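Local coordinates for protein glycosyltransferase (duf1792) (PDB 5V4A) that binds UDP as the C-terminal GT-D-fold domain of a streptococcal glycosyltransferase that probably serves export of a serine-rich repeat cell wall protein, at residues D63-M67 with V208-Q213; D16-E20 with K133-L137; L70-F74 with L97-K101; M58-S62 with I103-Y109; E32-V36 with L50-R55. All blocks are in the same frame, centred on the assembly; numbering follows the deposited sequence.

Interaction 1. Residues D63-M67 with V208-Q213; sequences DERLM and VYDLVQ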
# COMPACT_ATOMS: atom_id res chain seq x y z
N ASP A 63 -11.83 13.70 11.78
CA ASP A 63 -10.61 14.47 12.02
C ASP A 63 -9.45 13.50 12.24
O ASP A 63 -9.63 12.28 12.24
CB ASP A 63 -10.80 15.43 13.20
CG ASP A 63 -11.07 14.70 14.52
OD1 ASP A 63 -10.60 13.57 14.71
OD2 ASP A 63 -11.81 15.26 15.36
N GLU A 64 -8.26 14.05 12.48
CA GLU A 64 -7.06 13.22 12.58
C GLU A 64 -7.10 12.23 13.74
O GLU A 64 -6.29 11.30 13.77
CB GLU A 64 -5.84 14.12 12.74
CG GLU A 64 -5.99 15.02 13.96
CD GLU A 64 -4.78 15.88 14.24
OE1 GLU A 64 -4.98 17.08 14.54
OE2 GLU A 64 -3.65 15.36 14.19
N ARG A 65 -8.02 12.41 14.69
CA ARG A 65 -8.18 11.45 15.78
C ARG A 65 -9.08 10.29 15.37
O ARG A 65 -8.80 9.13 15.73
CB ARG A 65 -8.76 12.17 17.01
CG ARG A 65 -8.96 11.32 18.29
CD ARG A 65 -9.71 12.06 19.41
NE ARG A 65 -11.16 12.09 19.19
CZ ARG A 65 -12.07 12.20 20.16
NH1 ARG A 65 -11.69 12.27 21.43
NH2 ARG A 65 -13.36 12.20 19.84
N LEU A 66 -10.11 10.55 14.57
CA LEU A 66 -11.08 9.52 14.26
C LEU A 66 -11.75 9.83 12.93
O LEU A 66 -12.28 10.93 12.75
CB LEU A 66 -12.13 9.43 15.38
CG LEU A 66 -13.30 8.49 15.07
CD1 LEU A 66 -12.72 7.12 14.87
CD2 LEU A 66 -14.26 8.49 16.23
N MET A 67 -11.73 8.86 12.02
CA MET A 67 -12.42 8.96 10.73
C MET A 67 -13.73 8.19 10.82
O MET A 67 -13.74 7.02 11.22
CB MET A 67 -11.57 8.40 9.59
CG MET A 67 -12.14 8.74 8.20
SD MET A 67 -11.11 8.20 6.80
CE MET A 67 -10.96 6.44 7.15
N VAL A 208 -14.88 1.21 19.32
CA VAL A 208 -13.83 2.11 18.84
C VAL A 208 -14.07 3.52 19.36
O VAL A 208 -13.14 4.18 19.85
CB VAL A 208 -13.74 2.11 17.30
CG1 VAL A 208 -12.84 3.30 16.87
CG2 VAL A 208 -13.16 0.80 16.81
N TYR A 209 -15.29 4.02 19.23
CA TYR A 209 -15.56 5.38 19.71
C TYR A 209 -15.19 5.53 21.17
O TYR A 209 -14.49 6.48 21.56
CB TYR A 209 -17.03 5.76 19.50
CG TYR A 209 -17.30 7.17 19.96
CD1 TYR A 209 -17.22 8.23 19.08
CD2 TYR A 209 -17.61 7.44 21.29
CE1 TYR A 209 -17.45 9.53 19.52
CE2 TYR A 209 -17.83 8.74 21.73
CZ TYR A 209 -17.76 9.77 20.84
OH TYR A 209 -17.99 11.07 21.26
N ASP A 210 -15.66 4.61 22.01
CA ASP A 210 -15.40 4.71 23.45
C ASP A 210 -13.92 4.60 23.75
O ASP A 210 -13.41 5.29 24.64
CB ASP A 210 -16.18 3.62 24.21
CG ASP A 210 -17.64 3.96 24.41
OD1 ASP A 210 -18.05 5.11 24.13
OD2 ASP A 210 -18.38 3.07 24.87
N LEU A 211 -13.22 3.72 23.04
CA LEU A 211 -11.79 3.55 23.26
C LEU A 211 -11.00 4.78 22.82
O LEU A 211 -10.03 5.16 23.49
CB LEU A 211 -11.29 2.31 22.51
CG LEU A 211 -11.67 0.96 23.12
CD1 LEU A 211 -11.18 -0.16 22.21
CD2 LEU A 211 -11.10 0.82 24.53
N VAL A 212 -11.44 5.46 21.76
CA VAL A 212 -10.78 6.70 21.33
C VAL A 212 -10.86 7.75 22.43
O VAL A 212 -9.88 8.46 22.71
CB VAL A 212 -11.43 7.21 20.03
CG1 VAL A 212 -11.00 8.65 19.75
CG2 VAL A 212 -11.06 6.29 18.85
N GLN A 213 -12.00 7.84 23.11
CA GLN A 213 -12.15 8.85 24.15
C GLN A 213 -11.16 8.61 25.29
O GLN A 213 -10.81 9.55 26.02
CB GLN A 213 -13.59 8.84 24.67
CG GLN A 213 -14.65 9.00 23.59
CD GLN A 213 -14.34 10.10 22.58
OE1 GLN A 213 -14.06 11.25 22.93
NE2 GLN A 213 -14.40 9.75 21.30
O HOH W 1 -16.28 13.53 20.59
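Arg65 reaches Val212 and Gln213 because its CG stands trans to the backbone N (chi1 -178°) and the chain runs on extended until a bend at chi3 (79°) turns the guanidinium toward the helix. Gln213 starts out with CB directed away, and a fold at chi2 brings its amide back. Val212 and Gln213 meet the guanidinium in different ways. Val212 CG1 lies over one face of the guanidinium, nearer its rim than its middle, with Val212 CG1 3.5 Å from Arg65 NE. At the guanidinium edge, Arg65 NH1 donates to Gln213 OE1 at 3.0 Å, in a bent bond arriving from above the carbonyl plane, and NH2 adds a weak bond to the same oxygen. Amide and guanidinium planes stand 77° apart, so the two groups are far from coplanar. The amide is oriented by its own bond back to the helix, Gln213 NE2 donating to Tyr209 O at 3.3 Å, one turn earlier.

In fold terms, the start of strand 66-70, the middle strand of a three-stranded parallel sheet, meets helix 201-213, the crossover between strands 195-199 and 218-220 of the larger sheet. That helix also carries the UDP-binding Lys205. Beneath the polar rim, Leu66 packs its two methyls apart: CD1 faces Val208 CG1 at 4.3 Å, while CD2 touches Tyr209 CD1 at 4.1 Å. Asp63 OD1 accepts from Arg65 N at 2.8 Å, an Asx turn, and also from Leu66 N at 3.1 Å, which widens it to an Asx motif. A water hydrogen-bonded to Tyr209 OH also accepts weakly from Arg65 NH2.

Interaction 2. Residues D16-E20 with K133-L137; sequences DYLLE and KLKQL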
# COMPACT_ATOMS: atom_id res chain seq x y z
N ASP A 16 -5.31 6.17 2.55
CA ASP A 16 -4.23 7.16 2.62
C ASP A 16 -4.40 8.09 3.82
O ASP A 16 -3.41 8.56 4.40
CB ASP A 16 -4.18 8.00 1.35
CG ASP A 16 -3.57 7.26 0.16
OD1 ASP A 16 -3.10 6.11 0.31
OD2 ASP A 16 -3.67 7.82 -0.94
N TYR A 17 -5.65 8.41 4.19
CA TYR A 17 -5.87 9.27 5.36
C TYR A 17 -5.39 8.58 6.64
O TYR A 17 -4.72 9.20 7.47
CB TYR A 17 -7.35 9.65 5.48
CG TYR A 17 -7.64 10.76 6.50
CD1 TYR A 17 -7.97 10.46 7.81
CD2 TYR A 17 -7.53 12.10 6.14
CE1 TYR A 17 -8.24 11.47 8.73
CE2 TYR A 17 -7.77 13.12 7.06
CZ TYR A 17 -8.13 12.80 8.35
OH TYR A 17 -8.38 13.80 9.26
N LEU A 18 -5.73 7.30 6.80
CA LEU A 18 -5.31 6.55 7.98
C LEU A 18 -3.80 6.40 8.04
O LEU A 18 -3.21 6.45 9.12
CB LEU A 18 -5.99 5.18 8.01
CG LEU A 18 -7.52 5.15 8.13
CD1 LEU A 18 -8.08 3.72 8.08
CD2 LEU A 18 -8.00 5.87 9.41
N LEU A 19 -3.16 6.18 6.88
CA LEU A 19 -1.70 6.08 6.84
C LEU A 19 -1.04 7.42 7.15
O LEU A 19 -0.03 7.47 7.86
CB LEU A 19 -1.24 5.58 5.48
CG LEU A 19 -1.56 4.10 5.24
CD1 LEU A 19 -1.49 3.73 3.77
CD2 LEU A 19 -0.60 3.25 6.05
N GLU A 20 -1.59 8.50 6.60
CA GLU A 20 -1.04 9.84 6.81
C GLU A 20 -1.23 10.30 8.25
O GLU A 20 -0.28 10.80 8.88
CB GLU A 20 -1.72 10.83 5.87
CG GLU A 20 -1.11 12.22 5.89
CD GLU A 20 0.18 12.29 5.11
OE1 GLU A 20 1.19 12.81 5.65
OE2 GLU A 20 0.19 11.83 3.95
N LYS A 133 -2.17 -1.68 1.21
CA LYS A 133 -2.18 -0.51 2.10
C LYS A 133 -2.80 -0.85 3.45
O LYS A 133 -2.36 -0.35 4.50
CB LYS A 133 -2.92 0.64 1.44
CG LYS A 133 -2.15 1.26 0.27
CD LYS A 133 -2.61 2.67 -0.04
CE LYS A 133 -3.69 2.69 -1.06
NZ LYS A 133 -3.98 4.06 -1.55
N LEU A 134 -3.82 -1.72 3.45
CA LEU A 134 -4.37 -2.20 4.71
C LEU A 134 -3.31 -2.92 5.53
O LEU A 134 -3.14 -2.65 6.72
CB LEU A 134 -5.56 -3.12 4.45
CG LEU A 134 -6.92 -2.50 4.16
CD1 LEU A 134 -7.80 -3.46 3.35
CD2 LEU A 134 -7.64 -2.11 5.47
N LYS A 135 -2.56 -3.83 4.88
CA LYS A 135 -1.54 -4.58 5.62
C LYS A 135 -0.50 -3.66 6.22
O LYS A 135 0.01 -3.93 7.30
CB LYS A 135 -0.85 -5.63 4.74
CG LYS A 135 -1.75 -6.81 4.32
CD LYS A 135 -0.94 -7.83 3.60
CE LYS A 135 -1.78 -9.03 3.24
NZ LYS A 135 -1.04 -9.79 2.19
N GLN A 136 -0.20 -2.54 5.55
CA GLN A 136 0.80 -1.60 6.05
C GLN A 136 0.34 -0.93 7.34
O GLN A 136 1.18 -0.44 8.11
CB GLN A 136 1.10 -0.55 4.98
CG GLN A 136 2.37 0.28 5.23
CD GLN A 136 3.65 -0.53 5.15
OE1 GLN A 136 3.70 -1.57 4.50
NE2 GLN A 136 4.68 -0.07 5.84
N LEU A 137 -0.96 -0.90 7.60
CA LEU A 137 -1.47 -0.33 8.84
C LEU A 137 -1.02 -1.13 10.06
O LEU A 137 -0.81 -0.56 11.13
CB LEU A 137 -2.99 -0.25 8.79
CG LEU A 137 -3.60 0.77 7.83
CD1 LEU A 137 -5.10 0.55 7.77
CD2 LEU A 137 -3.31 2.18 8.30
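Two neighbouring helices, 11-21 and 127-138, each running up to a strand of a different parallel sheet, pack here through Leu19 and Leu137 and are tied by Asp16 and Lys133. Their short segments run nearly the same way, inclined by 27° with axes 10.1 Å apart at closest approach, a spacing wide enough for a layer of leucine side chains between them. Leu19 is the main filler. One branch, CD2, meets Leu137 CD2 at 3.7 Å, and the other, CD1, lies against the aliphatic part of Lys133, 4.1 Å from its CD. The same Leu137 methyl also reaches the root of Leu18, with Leu137 CD2 4.0 Å from Leu18 CB, so it is received between two consecutive residues of the first helix. The CG of Gln136 adds a looser touch on Leu19.

At one end of this apolar strip lies a salt bridge. The lysine chain bends at chi3 (-91°), which carries NZ across to the other helix, where Lys133 NZ donates to Asp16 OD1 at 2.9 Å. The ammonium comes from above the carboxylate, 39° out of its plane. Asn12 OD1, a turn earlier on helix 11-21, also accepts from Lys133 NZ, so this buried charge is gripped twice by one helix. Such pairing probably offsets the cost of burying the two charges.

Leu18 continues inward onto Met67 of strand 66-70, and Tyr17 meets Trp108 edge-to-face. On another side, Gly129 and Val128 of the second subunit pack on Asp16 and Leu19, which places this helix pair at the dimer interface.

Interaction 3. Residues L70-F74 with L97-K101; sequences LPDVF and LEKYK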
# COMPACT_ATOMS: atom_id res chain seq x y z
N LEU A 70 -19.02 6.00 5.87
CA LEU A 70 -20.33 5.66 5.35
C LEU A 70 -20.14 4.83 4.09
O LEU A 70 -19.07 4.85 3.48
CB LEU A 70 -21.16 6.91 5.03
CG LEU A 70 -21.53 7.82 6.20
CD1 LEU A 70 -22.15 9.10 5.66
CD2 LEU A 70 -22.49 7.10 7.14
N PRO A 71 -21.16 4.09 3.66
CA PRO A 71 -21.05 3.38 2.38
C PRO A 71 -20.92 4.38 1.23
O PRO A 71 -21.60 5.41 1.19
CB PRO A 71 -22.35 2.57 2.29
CG PRO A 71 -23.27 3.14 3.30
CD PRO A 71 -22.43 3.78 4.36
N ASP A 72 -19.99 4.09 0.31
CA ASP A 72 -19.73 4.94 -0.85
C ASP A 72 -20.74 4.60 -1.95
O ASP A 72 -20.41 4.02 -3.00
CB ASP A 72 -18.28 4.77 -1.29
CG ASP A 72 -17.86 5.75 -2.37
OD1 ASP A 72 -18.70 6.54 -2.83
OD2 ASP A 72 -16.66 5.73 -2.75
N VAL A 73 -22.00 4.98 -1.71
CA VAL A 73 -23.10 4.53 -2.56
C VAL A 73 -23.96 5.69 -3.04
O VAL A 73 -24.86 5.51 -3.87
CB VAL A 73 -23.98 3.50 -1.81
CG1 VAL A 73 -23.15 2.31 -1.38
CG2 VAL A 73 -24.68 4.15 -0.63
N PHE A 74 -23.70 6.89 -2.55
CA PHE A 74 -24.54 8.02 -2.95
C PHE A 74 -24.19 8.54 -4.34
O PHE A 74 -24.85 9.47 -4.82
CB PHE A 74 -24.43 9.13 -1.90
CG PHE A 74 -24.70 8.65 -0.51
CD1 PHE A 74 -26.00 8.45 -0.07
CD2 PHE A 74 -23.65 8.35 0.35
CE1 PHE A 74 -26.25 7.99 1.22
CE2 PHE A 74 -23.90 7.89 1.63
CZ PHE A 74 -25.20 7.71 2.07
N LEU A 97 -32.54 6.84 2.44
CA LEU A 97 -31.76 7.97 1.95
C LEU A 97 -32.04 9.23 2.75
O LEU A 97 -31.11 9.97 3.12
CB LEU A 97 -32.03 8.23 0.47
CG LEU A 97 -31.33 9.48 -0.08
CD1 LEU A 97 -29.82 9.44 0.15
CD2 LEU A 97 -31.64 9.69 -1.56
N GLU A 98 -33.32 9.49 3.07
CA GLU A 98 -33.67 10.67 3.83
C GLU A 98 -33.18 10.59 5.27
O GLU A 98 -32.97 11.63 5.90
CB GLU A 98 -35.19 10.88 3.80
CG GLU A 98 -35.65 12.25 4.28
CD GLU A 98 -35.22 13.38 3.37
OE1 GLU A 98 -34.99 14.51 3.87
OE2 GLU A 98 -35.11 13.15 2.14
N LYS A 99 -32.96 9.38 5.80
CA LYS A 99 -32.34 9.25 7.11
C LYS A 99 -30.85 9.59 7.04
O LYS A 99 -30.32 10.30 7.91
CB LYS A 99 -32.54 7.84 7.67
CG LYS A 99 -33.93 7.59 8.25
CD LYS A 99 -33.95 6.43 9.22
CE LYS A 99 -35.39 6.10 9.61
NZ LYS A 99 -35.98 7.25 10.36
N TYR A 100 -30.16 9.09 6.01
CA TYR A 100 -28.76 9.45 5.82
C TYR A 100 -28.58 10.96 5.74
O TYR A 100 -27.72 11.53 6.42
CB TYR A 100 -28.19 8.77 4.57
CG TYR A 100 -27.84 7.32 4.75
CD1 TYR A 100 -26.76 6.94 5.53
CD2 TYR A 100 -28.58 6.32 4.13
CE1 TYR A 100 -26.42 5.61 5.68
CE2 TYR A 100 -28.25 4.98 4.28
CZ TYR A 100 -27.17 4.63 5.06
OH TYR A 100 -26.83 3.30 5.22
N LYS A 101 -29.38 11.62 4.90
CA LYS A 101 -29.27 13.07 4.77
C LYS A 101 -29.62 13.79 6.07
O LYS A 101 -29.07 14.87 6.35
CB LYS A 101 -30.14 13.57 3.62
CG LYS A 101 -29.74 12.99 2.28
CD LYS A 101 -30.59 13.50 1.13
CE LYS A 101 -32.07 13.43 1.44
NZ LYS A 101 -32.94 13.82 0.27
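Phe74 and Tyr100 form the aromatic part of the contact, a T-shaped (edge-to-face) pair in which phenylalanine supplies the edge and tyrosine the face. The ring centroids are 5.3 Å apart and the planes are turned by 77°. Phe74 CZ points in over the CB end of the tyrosine ring and not over its centre, coming within 3.8 Å of Tyr100 CG. Tyr100 is placed for this by its first torsion (chi1 -79°), which sets CG opposite the carbonyl carbon and lets the ring project from the helix toward the loop.

Aliphatic side chains pack against the two rings. Leu97, one turn earlier, brings CD1 to the Phe74 edge, 4.0 Å from CD1 of that ring, while Val73 CG2 lies over the centre of a phenylalanine face, 4.3 Å above it. Leu70 CD2 comes in near the plane of the tyrosine, 4.4 Å from Tyr100 CE1, and Pro71 CG lies 4.0 Å from Tyr100 OH.

All this happens inside a beta-alpha-beta crossover: strand 66-70 ends, the loop from Pro71 onward leads to helix 82-103, and the chain returns as strand 110-111 beside the first strand. Its loop turns sharply at Asp72, the centre of an inverse gamma turn, after which Phe74 faces back to the helix.

The polar ends find partners outside the two segments. The hydroxyl of Tyr100 is hydrogen-bonded to His92 two turns earlier on the same helix. Asp72, directed to another side, forms a salt bridge with Arg79. The Pro71 side chain is about 9 Å from the bound UDP.

Interaction 4. Residues M58-S62 with I103-Y109; sequences MSMES and ICRAPWY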
# COMPACT_ATOMS: atom_id res chain seq x y z
N MET A 58 -22.69 8.42 14.00
CA MET A 58 -22.86 8.67 12.57
C MET A 58 -22.89 10.15 12.23
O MET A 58 -22.54 10.54 11.12
CB MET A 58 -24.14 8.02 12.05
CG MET A 58 -24.12 6.51 11.99
SD MET A 58 -25.68 5.85 11.36
CE MET A 58 -25.79 6.75 9.82
N SER A 59 -23.38 10.98 13.16
CA SER A 59 -23.57 12.40 12.92
C SER A 59 -22.32 13.23 13.19
O SER A 59 -22.38 14.45 13.05
CB SER A 59 -24.72 12.90 13.80
OG SER A 59 -24.31 12.90 15.16
N MET A 60 -21.23 12.59 13.59
CA MET A 60 -19.99 13.25 13.98
C MET A 60 -19.09 13.53 12.79
O MET A 60 -19.11 12.82 11.79
CB MET A 60 -19.27 12.39 15.00
CG MET A 60 -19.83 12.58 16.36
SD MET A 60 -18.94 11.51 17.44
CE MET A 60 -17.68 12.66 18.00
N GLU A 61 -18.26 14.57 12.92
CA GLU A 61 -17.32 14.93 11.86
C GLU A 61 -15.98 14.25 12.06
O GLU A 61 -15.55 13.98 13.19
CB GLU A 61 -17.14 16.45 11.79
CG GLU A 61 -18.46 17.21 11.76
CD GLU A 61 -18.26 18.72 11.69
OE1 GLU A 61 -17.31 19.22 12.33
OE2 GLU A 61 -19.07 19.39 11.02
N SER A 62 -15.31 13.98 10.94
CA SER A 62 -14.05 13.25 10.94
C SER A 62 -12.87 14.20 11.12
O SER A 62 -12.90 15.35 10.68
CB SER A 62 -13.90 12.46 9.64
OG SER A 62 -14.90 11.45 9.52
N ILE A 103 -29.23 12.49 9.33
CA ILE A 103 -28.24 12.23 10.38
C ILE A 103 -26.85 12.71 9.96
O ILE A 103 -26.11 13.28 10.76
CB ILE A 103 -28.22 10.73 10.74
CG1 ILE A 103 -29.60 10.23 11.20
CG2 ILE A 103 -27.16 10.47 11.82
CD1 ILE A 103 -29.73 8.71 11.19
N CYS A 104 -26.46 12.45 8.72
CA CYS A 104 -25.08 12.63 8.28
C CYS A 104 -24.92 14.00 7.64
O CYS A 104 -25.20 14.18 6.45
CB CYS A 104 -24.68 11.50 7.33
SG CYS A 104 -24.93 9.90 8.08
N ARG A 105 -24.45 14.97 8.43
CA ARG A 105 -24.32 16.35 7.99
C ARG A 105 -22.89 16.85 8.11
O ARG A 105 -22.64 18.05 8.00
CB ARG A 105 -25.28 17.22 8.81
CG ARG A 105 -26.74 16.93 8.48
CD ARG A 105 -27.65 17.04 9.70
NE ARG A 105 -28.04 18.39 10.06
CZ ARG A 105 -29.07 18.67 10.86
NH1 ARG A 105 -29.80 17.68 11.37
NH2 ARG A 105 -29.37 19.93 11.15
N ALA A 106 -21.93 15.94 8.29
CA ALA A 106 -20.53 16.31 8.36
C ALA A 106 -20.02 16.73 6.99
O ALA A 106 -20.62 16.40 5.96
CB ALA A 106 -19.71 15.15 8.90
N PRO A 107 -18.93 17.51 6.95
CA PRO A 107 -18.35 17.88 5.65
C PRO A 107 -17.95 16.69 4.78
O PRO A 107 -18.19 16.73 3.57
CB PRO A 107 -17.12 18.72 6.05
CG PRO A 107 -17.45 19.26 7.39
CD PRO A 107 -18.28 18.21 8.07
N TRP A 108 -17.35 15.65 5.36
CA TRP A 108 -16.89 14.51 4.58
C TRP A 108 -16.86 13.27 5.47
O TRP A 108 -16.86 13.36 6.70
CB TRP A 108 -15.50 14.74 3.96
CG TRP A 108 -14.37 14.91 4.96
CD1 TRP A 108 -13.97 16.07 5.56
CD2 TRP A 108 -13.53 13.88 5.49
NE1 TRP A 108 -12.92 15.83 6.42
CE2 TRP A 108 -12.63 14.49 6.39
CE3 TRP A 108 -13.44 12.49 5.29
CZ2 TRP A 108 -11.67 13.77 7.09
CZ3 TRP A 108 -12.48 11.78 5.98
CH2 TRP A 108 -11.61 12.42 6.87
N TYR A 109 -16.84 12.10 4.81
CA TYR A 109 -16.76 10.81 5.47
C TYR A 109 -15.78 9.92 4.72
O TYR A 109 -15.59 10.07 3.51
CB TYR A 109 -18.12 10.11 5.51
CG TYR A 109 -19.15 10.82 6.36
CD1 TYR A 109 -19.87 11.91 5.86
CD2 TYR A 109 -19.42 10.39 7.66
CE1 TYR A 109 -20.81 12.56 6.64
CE2 TYR A 109 -20.37 11.04 8.43
CZ TYR A 109 -21.06 12.13 7.92
OH TYR A 109 -21.99 12.77 8.68
O HOH W 2 -23.78 15.61 11.34
O HOH W 3 -17.69 12.52 9.42
O HOH W 4 -16.08 15.33 8.60
O HOH W 5 -11.08 16.58 8.69
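Ser62 and Trp108 meet in a CH-pi contact between these two irregular segments: Ser62 CB lies 3.8 Å from the centroid of the six-membered ring of Trp108 and only 20° off its normal. Further along, Glu61 lays its CG against Ala106 CB at 3.7 Å, and its carboxylate end runs past the Pro107 ring. At the other end Met58 CE meets Cys104 SG at 3.7 Å, while Met58 CB and Ser59 CB share Ile103 CG2.

A second layer positions these groups. Tyr109 OH accepts from Ala106 N at 3.2 Å and donates weakly to Met58 O at 3.4 Å, so one hydroxyl links the two segments. Ser62 OG is held by Val68 N, and Trp108 packs on Met67 of strand 66-70. Both segments lead into neighbouring parallel strands, 66-70 and 110-111.

Waters do much of the remaining joining. One donates to both Met60 O and Trp108 O, a second connects Ser62 N with Trp108 O, and a third spans Ser62 O and Trp108 NE1, 3.0 Å from each. The polar link between the two segments thus runs mainly through water, the direct hydrogen bond between them being one weak one.

Interaction 5. Residues E32-V36 with L50-R55; sequences EMDLV and LSARLR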
# COMPACT_ATOMS: atom_id res chain seq x y z
N GLU A 32 -25.95 -1.14 10.34
CA GLU A 32 -26.07 -0.11 11.37
C GLU A 32 -27.27 0.79 11.12
O GLU A 32 -28.03 1.12 12.05
CB GLU A 32 -24.78 0.71 11.44
CG GLU A 32 -23.64 -0.03 12.11
CD GLU A 32 -23.21 -1.28 11.37
OE1 GLU A 32 -22.81 -1.16 10.19
OE2 GLU A 32 -23.22 -2.36 11.99
N MET A 33 -27.49 1.17 9.86
CA MET A 33 -28.67 1.96 9.52
C MET A 33 -29.95 1.16 9.79
O MET A 33 -30.97 1.74 10.16
CB MET A 33 -28.60 2.43 8.07
CG MET A 33 -29.87 3.05 7.57
SD MET A 33 -30.34 4.50 8.56
CE MET A 33 -28.94 5.59 8.31
N ASP A 34 -29.91 -0.16 9.57
CA ASP A 34 -31.03 -1.01 9.96
C ASP A 34 -31.38 -0.83 11.43
O ASP A 34 -32.55 -0.69 11.79
CB ASP A 34 -30.70 -2.48 9.67
CG ASP A 34 -31.23 -2.94 8.34
OD1 ASP A 34 -30.71 -3.94 7.81
OD2 ASP A 34 -32.18 -2.30 7.84
N LEU A 35 -30.36 -0.89 12.29
CA LEU A 35 -30.58 -0.75 13.73
C LEU A 35 -31.02 0.67 14.10
O LEU A 35 -31.84 0.85 15.00
CB LEU A 35 -29.31 -1.12 14.48
CG LEU A 35 -29.01 -2.61 14.64
CD1 LEU A 35 -27.56 -2.81 15.05
CD2 LEU A 35 -29.96 -3.23 15.68
N VAL A 36 -30.46 1.69 13.44
CA VAL A 36 -30.87 3.06 13.71
C VAL A 36 -32.32 3.28 13.31
O VAL A 36 -33.00 4.15 13.87
CB VAL A 36 -29.95 4.06 12.98
CG1 VAL A 36 -30.47 5.48 13.12
CG2 VAL A 36 -28.52 3.94 13.52
N LEU A 50 -27.90 0.92 22.04
CA LEU A 50 -27.01 0.76 20.89
C LEU A 50 -27.44 1.65 19.72
O LEU A 50 -26.62 2.41 19.18
CB LEU A 50 -27.00 -0.71 20.46
CG LEU A 50 -26.27 -1.04 19.17
CD1 LEU A 50 -24.86 -0.58 19.24
CD2 LEU A 50 -26.31 -2.54 18.88
N SER A 51 -28.70 1.55 19.30
CA SER A 51 -29.16 2.28 18.13
C SER A 51 -29.00 3.79 18.31
O SER A 51 -28.57 4.49 17.39
CB SER A 51 -30.62 1.94 17.84
OG SER A 51 -30.74 0.61 17.39
N ALA A 52 -29.33 4.29 19.50
CA ALA A 52 -29.16 5.72 19.76
C ALA A 52 -27.69 6.09 19.74
O ALA A 52 -27.31 7.19 19.29
CB ALA A 52 -29.80 6.10 21.09
N ARG A 53 -26.84 5.20 20.25
CA ARG A 53 -25.40 5.44 20.22
C ARG A 53 -24.85 5.41 18.80
O ARG A 53 -23.94 6.17 18.46
CB ARG A 53 -24.68 4.43 21.10
CG ARG A 53 -23.21 4.74 21.30
CD ARG A 53 -22.97 5.98 22.13
NE ARG A 53 -21.58 6.07 22.58
CZ ARG A 53 -21.04 7.15 23.15
NH1 ARG A 53 -21.78 8.23 23.36
NH2 ARG A 53 -19.77 7.13 23.53
N LEU A 54 -25.37 4.52 17.95
CA LEU A 54 -24.88 4.48 16.57
C LEU A 54 -25.28 5.74 15.81
O LEU A 54 -24.46 6.34 15.10
CB LEU A 54 -25.41 3.25 15.84
CG LEU A 54 -25.03 1.87 16.36
CD1 LEU A 54 -25.83 0.81 15.59
CD2 LEU A 54 -23.53 1.64 16.20
N ARG A 55 -26.53 6.15 15.96
CA ARG A 55 -26.99 7.39 15.34
C ARG A 55 -26.15 8.57 15.80
O ARG A 55 -25.83 9.46 15.00
CB ARG A 55 -28.46 7.60 15.69
CG ARG A 55 -29.14 8.76 14.99
CD ARG A 55 -30.59 8.75 15.38
NE ARG A 55 -30.71 8.74 16.84
CZ ARG A 55 -31.82 8.42 17.50
NH1 ARG A 55 -32.92 8.06 16.83
NH2 ARG A 55 -31.83 8.45 18.82
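Val36 and Leu35, on the last turn of helix 30-36, supply the bumps that helix 48-58 receives. The two short segments are steeply inclined, 118° between their directions, with axes 8.8 Å apart. Val36 CG2 settles into a shallow hollow on the other helix, floored by the backbone atoms Arg55 N, 3.8 Å from this methyl, and Ser51 O, and walled by Leu54 CB, the last two each 3.9 Å from it. With CG1 trans to the backbone N (chi1 173°), the second branch is turned instead to the flank of Arg55, lying along its CB, CG and CD.

Leu35 fills the neighbouring depression. Its CD1 enters between two residues one turn apart, 4.0 Å from Leu50 CD2 and 4.0 Å from Leu54 CD1. In return, Leu54 CD1 is a bump of its own, bedded against Leu35 CB and the CG of Glu32.

Where the backbones come closest, at Val36 and Ser51, the facing residue is a small serine. Ser51 OG donates to Leu35 O at 2.6 Å, approaching from well above the carbonyl plane, 65° out of it, and thus serves a carbonyl near the helix end.

Glu32 OE1 accepts from Gly29 N, just before its own helix. Helix 201-213 covers the Glu32 and Leu35 side through Pro202 and the UDP-binding Lys205. Helix 82-103 closes the Met33 and Val36 side through Phe96, Tyr100 and Ile103.

Along the chain, interaction 5 closes first, before 1, 3 and 4 open; interaction 3 lies within the span of interaction 4, and both fall within that of interaction 2. Interaction 3 lies within the crossover from strand 66-70 through helix 82-103 to strand 110-111, and interaction 4, its centre about 11 Å away, joins the loops leading into those strands. Met33, Val36, Met58 and Ile103 join interaction 5 to interaction 4. Interaction 1 links the smaller sheet to helix 201-213, touching interaction 5 through the Asp210-Arg53 salt bridge and interaction 4 through Tyr209 and Met60. Interactions 2 and 5, with centres about 27 Å apart, lie on opposite sides of the chain's centre: one borders the second subunit, the other lies beside the UDP site.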